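Local structure of Dps family protein (Staphylococcus aureus subsp. aureus, 2D5K) at residues V43-L48 / E93-E98; D102-S107 / M142-L147. The protein assembles into a twelve-subunit shell of the ferritin-like superfamily, is linked to compaction of the nucleoid and probably binds and oxidises iron. All blocks are in the same frame, centred on the assembly; numbering follows the deposited sequence.

Interaction 1: V43-L48 / E93-E98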
loop_
_atom_site.group_PDB
_atom_site.type_symbol
_atom_site.label_atom_id
_atom_site.label_comp_id
_atom_site.label_asym_id
_atom_site.label_seq_id
_atom_site.Cartn_x
_atom_site.Cartn_y
_atom_site.Cartn_z
ATOM N N VAL B 43 18.303 -3.883 -16.361
ATOM C CA VAL B 43 17.701 -3.587 -15.070
ATOM C C VAL B 43 18.739 -3.526 -13.954
ATOM O O VAL B 43 18.734 -2.597 -13.149
ATOM C CB VAL B 43 16.634 -4.639 -14.696
ATOM C CG1 VAL B 43 16.134 -4.394 -13.279
ATOM C CG2 VAL B 43 15.480 -4.565 -15.679
ATOM N N LYS B 44 19.633 -4.508 -13.905
ATOM C CA LYS B 44 20.656 -4.538 -12.863
ATOM C C LYS B 44 21.494 -3.261 -12.841
ATOM O O LYS B 44 21.814 -2.742 -11.773
ATOM C CB LYS B 44 21.577 -5.753 -13.042
ATOM C CG LYS B 44 22.605 -5.893 -11.924
ATOM C CD LYS B 44 21.912 -6.009 -10.567
ATOM C CE LYS B 44 22.877 -5.785 -9.405
ATOM N NZ LYS B 44 23.911 -6.853 -9.263
ATOM N N PHE B 45 21.853 -2.750 -14.014
ATOM C CA PHE B 45 22.652 -1.532 -14.064
ATOM C C PHE B 45 21.884 -0.338 -13.503
ATOM O O PHE B 45 22.485 0.571 -12.928
ATOM C CB PHE B 45 23.124 -1.243 -15.495
ATOM C CG PHE B 45 24.104 -2.261 -16.027
ATOM C CD1 PHE B 45 25.012 -2.886 -15.176
ATOM C CD2 PHE B 45 24.125 -2.585 -17.378
ATOM C CE1 PHE B 45 25.926 -3.822 -15.664
ATOM C CE2 PHE B 45 25.035 -3.517 -17.876
ATOM C CZ PHE B 45 25.936 -4.136 -17.016
ATOM N N GLU B 46 20.562 -0.336 -13.661
ATOM C CA GLU B 46 19.755 0.760 -13.125
ATOM C C GLU B 46 19.701 0.654 -11.605
ATOM O O GLU B 46 19.794 1.656 -10.901
ATOM C CB GLU B 46 18.330 0.734 -13.686
ATOM C CG GLU B 46 17.506 1.938 -13.224
ATOM C CD GLU B 46 16.140 2.029 -13.873
ATOM O OE1 GLU B 46 15.999 1.614 -15.044
ATOM O OE2 GLU B 46 15.208 2.540 -13.215
ATOM N N GLU B 47 19.551 -0.563 -11.096
ATOM C CA GLU B 47 19.509 -0.760 -9.652
ATOM C C GLU B 47 20.827 -0.255 -9.076
ATOM O O GLU B 47 20.862 0.368 -8.013
ATOM C CB GLU B 47 19.317 -2.241 -9.321
ATOM C CG GLU B 47 18.113 -2.871 -10.022
ATOM C CD GLU B 47 17.862 -4.312 -9.604
ATOM O OE1 GLU B 47 18.842 -5.068 -9.433
ATOM O OE2 GLU B 47 16.680 -4.693 -9.460
ATOM N N LEU B 48 21.914 -0.516 -9.795
ATOM C CA LEU B 48 23.229 -0.079 -9.357
ATOM C C LEU B 48 23.403 1.435 -9.374
ATOM O O LEU B 48 23.962 1.991 -8.427
ATOM C CB LEU B 48 24.322 -0.742 -10.207
ATOM C CG LEU B 48 24.476 -2.244 -9.945
ATOM C CD1 LEU B 48 25.422 -2.861 -10.963
ATOM C CD2 LEU B 48 24.996 -2.457 -8.524
ATOM N N GLU B 93 29.655 -8.729 -21.379
ATOM C CA GLU B 93 30.664 -9.377 -20.555
ATOM C C GLU B 93 31.762 -8.395 -20.147
ATOM O O GLU B 93 32.185 -8.373 -18.993
ATOM C CB GLU B 93 31.272 -10.566 -21.310
ATOM C CG GLU B 93 32.260 -11.377 -20.493
ATOM C CD GLU B 93 33.666 -11.306 -21.047
ATOM O OE1 GLU B 93 34.166 -10.181 -21.263
ATOM O OE2 GLU B 93 34.275 -12.376 -21.260
ATOM N N GLN B 94 32.217 -7.576 -21.090
ATOM C CA GLN B 94 33.270 -6.606 -20.798
ATOM C C GLN B 94 32.779 -5.542 -19.820
ATOM O O GLN B 94 33.551 -5.015 -19.023
ATOM C CB GLN B 94 33.767 -5.957 -22.091
ATOM C CG GLN B 94 34.391 -6.955 -23.056
ATOM C CD GLN B 94 34.775 -6.332 -24.384
ATOM O OE1 GLN B 94 34.030 -5.530 -24.946
ATOM N NE2 GLN B 94 35.939 -6.714 -24.901
ATOM N N MET B 95 31.490 -5.229 -19.878
ATOM C CA MET B 95 30.935 -4.237 -18.963
ATOM C C MET B 95 30.968 -4.790 -17.544
ATOM O O MET B 95 31.395 -4.109 -16.613
ATOM C CB MET B 95 29.488 -3.906 -19.338
ATOM C CG MET B 95 29.337 -3.187 -20.664
ATOM S SD MET B 95 27.601 -2.876 -21.033
ATOM C CE MET B 95 27.759 -1.695 -22.379
ATOM N N VAL B 96 30.516 -6.029 -17.383
ATOM C CA VAL B 96 30.494 -6.648 -16.064
ATOM C C VAL B 96 31.922 -6.839 -15.558
ATOM O O VAL B 96 32.191 -6.660 -14.373
ATOM C CB VAL B 96 29.740 -7.994 -16.094
ATOM C CG1 VAL B 96 29.775 -8.649 -14.721
ATOM C CG2 VAL B 96 28.302 -7.760 -16.524
ATOM N N GLU B 97 32.841 -7.182 -16.457
ATOM C CA GLU B 97 34.233 -7.354 -16.063
ATOM C C GLU B 97 34.789 -6.041 -15.519
ATOM O O GLU B 97 35.454 -6.027 -14.484
ATOM C CB GLU B 97 35.090 -7.810 -17.252
ATOM C CG GLU B 97 34.761 -9.195 -17.772
ATOM C CD GLU B 97 35.679 -9.627 -18.906
ATOM O OE1 GLU B 97 35.891 -8.821 -19.837
ATOM O OE2 GLU B 97 36.178 -10.773 -18.870
ATOM N N GLU B 98 34.519 -4.934 -16.207
ATOM C CA GLU B 98 35.030 -3.651 -15.748
ATOM C C GLU B 98 34.401 -3.222 -14.431
ATOM O O GLU B 98 35.086 -2.695 -13.559
ATOM C CB GLU B 98 34.816 -2.551 -16.791
ATOM C CG GLU B 98 35.447 -1.230 -16.355
ATOM C CD GLU B 98 35.701 -0.279 -17.500
ATOM O OE1 GLU B 98 36.388 -0.677 -18.463
ATOM O OE2 GLU B 98 35.222 0.871 -17.432
#
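Phe45 reaches from helix 38-65 to helix 92-120, where Met95 and Val96 receive its ring. The residue illustrates how one long side chain can span two helices whose backbones stay well apart: its CA is 9.6 Å from that of Val96. From CB, which points toward the neighbouring helix, the chain leaves with CG beside the backbone N (chi1 -67°), and the ring is thereby carried across the gap. CG itself lies short of both partners, and the touching is left to the far end of the ring. There CE2 meets the sulfur SD of Met95 at 4.1 Å, and Val96 CG2 sits at the ring edge, near its plane, 4.4 Å from Phe45 CZ. The sulfur approaches obliquely, 59° off the ring normal, and the two side chains cross at about a right angle. On the Met95 side SD does the touching, and the CE methyl leads away from the ring. No hydrogen bond joins the segments. His30 and Val33 also pack on Phe45, while Phe29 and Tyr90 pack on Met95, so the contact is buried. It is a Met-aromatic contact between two parallel helices, here within the four-helix bundle of the ferritin-like fold.

Interaction 2: D102-S107 / M142-L147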
loop_
_atom_site.group_PDB
_atom_site.type_symbol
_atom_site.label_atom_id
_atom_site.label_comp_id
_atom_site.label_asym_id
_atom_site.label_seq_id
_atom_site.Cartn_x
_atom_site.Cartn_y
_atom_site.Cartn_z
ATOM N N ASP B 102 36.225 -2.378 -10.980
ATOM C CA ASP B 102 35.973 -1.132 -10.256
ATOM C C ASP B 102 35.596 -1.441 -8.811
ATOM O O ASP B 102 36.101 -0.815 -7.878
ATOM C CB ASP B 102 34.831 -0.329 -10.893
ATOM C CG ASP B 102 35.253 0.396 -12.159
ATOM O OD1 ASP B 102 36.450 0.734 -12.284
ATOM O OD2 ASP B 102 34.383 0.645 -13.020
ATOM N N PHE B 103 34.698 -2.405 -8.628
ATOM C CA PHE B 103 34.263 -2.762 -7.285
ATOM C C PHE B 103 35.394 -3.345 -6.451
ATOM O O PHE B 103 35.454 -3.125 -5.241
ATOM C CB PHE B 103 33.065 -3.707 -7.361
ATOM C CG PHE B 103 31.759 -2.994 -7.622
ATOM C CD1 PHE B 103 31.670 -2.011 -8.605
ATOM C CD2 PHE B 103 30.623 -3.294 -6.877
ATOM C CE1 PHE B 103 30.473 -1.335 -8.841
ATOM C CE2 PHE B 103 29.420 -2.625 -7.105
ATOM C CZ PHE B 103 29.346 -1.643 -8.088
ATOM N N THR B 104 36.299 -4.074 -7.095
ATOM C CA THR B 104 37.445 -4.628 -6.384
ATOM C C THR B 104 38.318 -3.458 -5.923
ATOM O O THR B 104 38.787 -3.428 -4.779
ATOM C CB THR B 104 38.281 -5.556 -7.300
ATOM O OG1 THR B 104 37.558 -6.771 -7.532
ATOM C CG2 THR B 104 39.633 -5.882 -6.656
ATOM N N ASN B 105 38.527 -2.489 -6.812
ATOM C CA ASN B 105 39.343 -1.325 -6.484
ATOM C C ASN B 105 38.725 -0.487 -5.372
ATOM O O ASN B 105 39.421 -0.034 -4.461
ATOM C CB ASN B 105 39.551 -0.437 -7.715
ATOM C CG ASN B 105 40.358 -1.124 -8.800
ATOM O OD1 ASN B 105 41.080 -2.091 -8.540
ATOM N ND2 ASN B 105 40.252 -0.617 -10.024
ATOM N N ILE B 106 37.417 -0.273 -5.456
ATOM C CA ILE B 106 36.713 0.509 -4.452
ATOM C C ILE B 106 36.740 -0.193 -3.095
ATOM O O ILE B 106 36.970 0.443 -2.066
ATOM C CB ILE B 106 35.252 0.755 -4.887
ATOM C CG1 ILE B 106 35.241 1.705 -6.090
ATOM C CG2 ILE B 106 34.433 1.324 -3.719
ATOM C CD1 ILE B 106 33.911 1.766 -6.825
ATOM N N SER B 107 36.512 -1.503 -3.086
ATOM C CA SER B 107 36.515 -2.233 -1.826
ATOM C C SER B 107 37.869 -2.101 -1.134
ATOM O O SER B 107 37.938 -1.979 0.088
ATOM C CB SER B 107 36.186 -3.709 -2.051
ATOM O OG SER B 107 36.117 -4.394 -0.809
ATOM N N MET B 142 28.416 -11.317 -7.107
ATOM C CA MET B 142 27.446 -11.578 -8.166
ATOM C C MET B 142 28.069 -11.370 -9.551
ATOM O O MET B 142 27.854 -12.183 -10.451
ATOM C CB MET B 142 26.213 -10.681 -7.997
ATOM C CG MET B 142 25.484 -10.904 -6.681
ATOM S SD MET B 142 23.977 -9.927 -6.558
ATOM C CE MET B 142 23.311 -10.545 -5.007
ATOM N N PHE B 143 28.840 -10.297 -9.726
ATOM C CA PHE B 143 29.483 -10.040 -11.018
ATOM C C PHE B 143 30.406 -11.199 -11.377
ATOM O O PHE B 143 30.370 -11.711 -12.500
ATOM C CB PHE B 143 30.328 -8.757 -10.996
ATOM C CG PHE B 143 29.546 -7.503 -10.712
ATOM C CD1 PHE B 143 28.221 -7.376 -11.118
ATOM C CD2 PHE B 143 30.154 -6.432 -10.059
ATOM C CE1 PHE B 143 27.508 -6.199 -10.875
ATOM C CE2 PHE B 143 29.449 -5.247 -9.812
ATOM C CZ PHE B 143 28.123 -5.134 -10.223
ATOM N N LYS B 144 31.240 -11.603 -10.424
ATOM C CA LYS B 144 32.177 -12.699 -10.656
ATOM C C LYS B 144 31.469 -14.011 -10.957
ATOM O O LYS B 144 31.971 -14.825 -11.733
ATOM C CB LYS B 144 33.098 -12.873 -9.450
ATOM C CG LYS B 144 34.027 -11.690 -9.216
ATOM C CD LYS B 144 34.864 -11.901 -7.963
ATOM C CE LYS B 144 35.797 -10.732 -7.710
ATOM N NZ LYS B 144 36.630 -10.971 -6.493
ATOM N N SER B 145 30.306 -14.221 -10.350
ATOM C CA SER B 145 29.548 -15.442 -10.594
ATOM C C SER B 145 28.990 -15.396 -12.013
ATOM O O SER B 145 29.028 -16.391 -12.739
ATOM C CB SER B 145 28.409 -15.580 -9.575
ATOM O OG SER B 145 28.930 -15.796 -8.274
ATOM N N TYR B 146 28.480 -14.235 -12.408
ATOM C CA TYR B 146 27.935 -14.057 -13.751
ATOM C C TYR B 146 29.032 -14.325 -14.786
ATOM O O TYR B 146 28.784 -14.925 -15.833
ATOM C CB TYR B 146 27.416 -12.625 -13.921
ATOM C CG TYR B 146 27.010 -12.271 -15.336
ATOM C CD1 TYR B 146 25.716 -12.510 -15.793
ATOM C CD2 TYR B 146 27.932 -11.715 -16.227
ATOM C CE1 TYR B 146 25.347 -12.204 -17.105
ATOM C CE2 TYR B 146 27.573 -11.408 -17.540
ATOM C CZ TYR B 146 26.280 -11.656 -17.970
ATOM O OH TYR B 146 25.924 -11.360 -19.266
ATOM N N LEU B 147 30.244 -13.877 -14.474
ATOM C CA LEU B 147 31.393 -14.022 -15.369
ATOM C C LEU B 147 32.051 -15.399 -15.393
ATOM O O LEU B 147 32.841 -15.695 -16.292
ATOM C CB LEU B 147 32.450 -12.975 -15.015
ATOM C CG LEU B 147 32.051 -11.516 -15.236
ATOM C CD1 LEU B 147 33.082 -10.595 -14.597
ATOM C CD2 LEU B 147 31.928 -11.248 -16.732
HETATM O O HOH W 1 38.156 -8.869 -5.828
#
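Phe103 and Phe143 meet as a T-shaped pair, the edge of Phe143 directed at the face of Phe103. Their planes are turned 75° against each other and their centroids lie 5.1 Å apart. The touching atom is Phe143 CE2, which stands 3.6 Å above the Phe103 plane over the middle of the ring, and its closest partner there is Phe103 CD2 at 3.7 Å. All six carbons of the Phe103 ring are at nearly the same distance from this single carbon, as expected when an edge is centred on a face. Both CB atoms point toward the opposite helix, which lets the rings bridge backbones 9.5 Å apart between the CA atoms of Phe103 and Phe143.

A second, more polar link runs beside the rings. The fully extended Lys144 (every torsion past chi1 near 180°) comes alongside Thr104, and a water joins the two, 2.7 Å from Lys144 NZ, whose proton it accepts, and 2.8 Å from Thr104 OG1. That hydroxyl is also hydrogen-bonded to the side chain of Asn140 and the carbonyl of Ser100, so several partners fix its place. Chemically, the C-H edge of Phe143 probably meets the electron-rich face of Phe103 favourably in a buried setting, while the lysine ammonium group donates to a water that also contacts Thr104 OG1, which implies that the aromatic pair makes the direct contact and water mediates the polar one.

Read from the N terminus, helix 5-32 precedes both contacts and packs on interaction 1. Interaction 1 then closes a loop of 44 residues, which includes the short helix 74-80 and brings helix 92-120 back beside helix 38-65. Interaction 2 opens only afterwards and closes the hairpin formed by helices 92-120 and 123-147. The two contacts are thus in series, neither nested nor crossed, and helix 92-120 serves both, with residues about two turns apart. Their centres lie about 10 Å apart and they also touch directly: Leu48 CD1 packs on Phe143 CZ at 3.6 Å, and Val96 CG1 on Leu147 CG at 3.7 Å. Three of the bundle's long helices are tied together in one core.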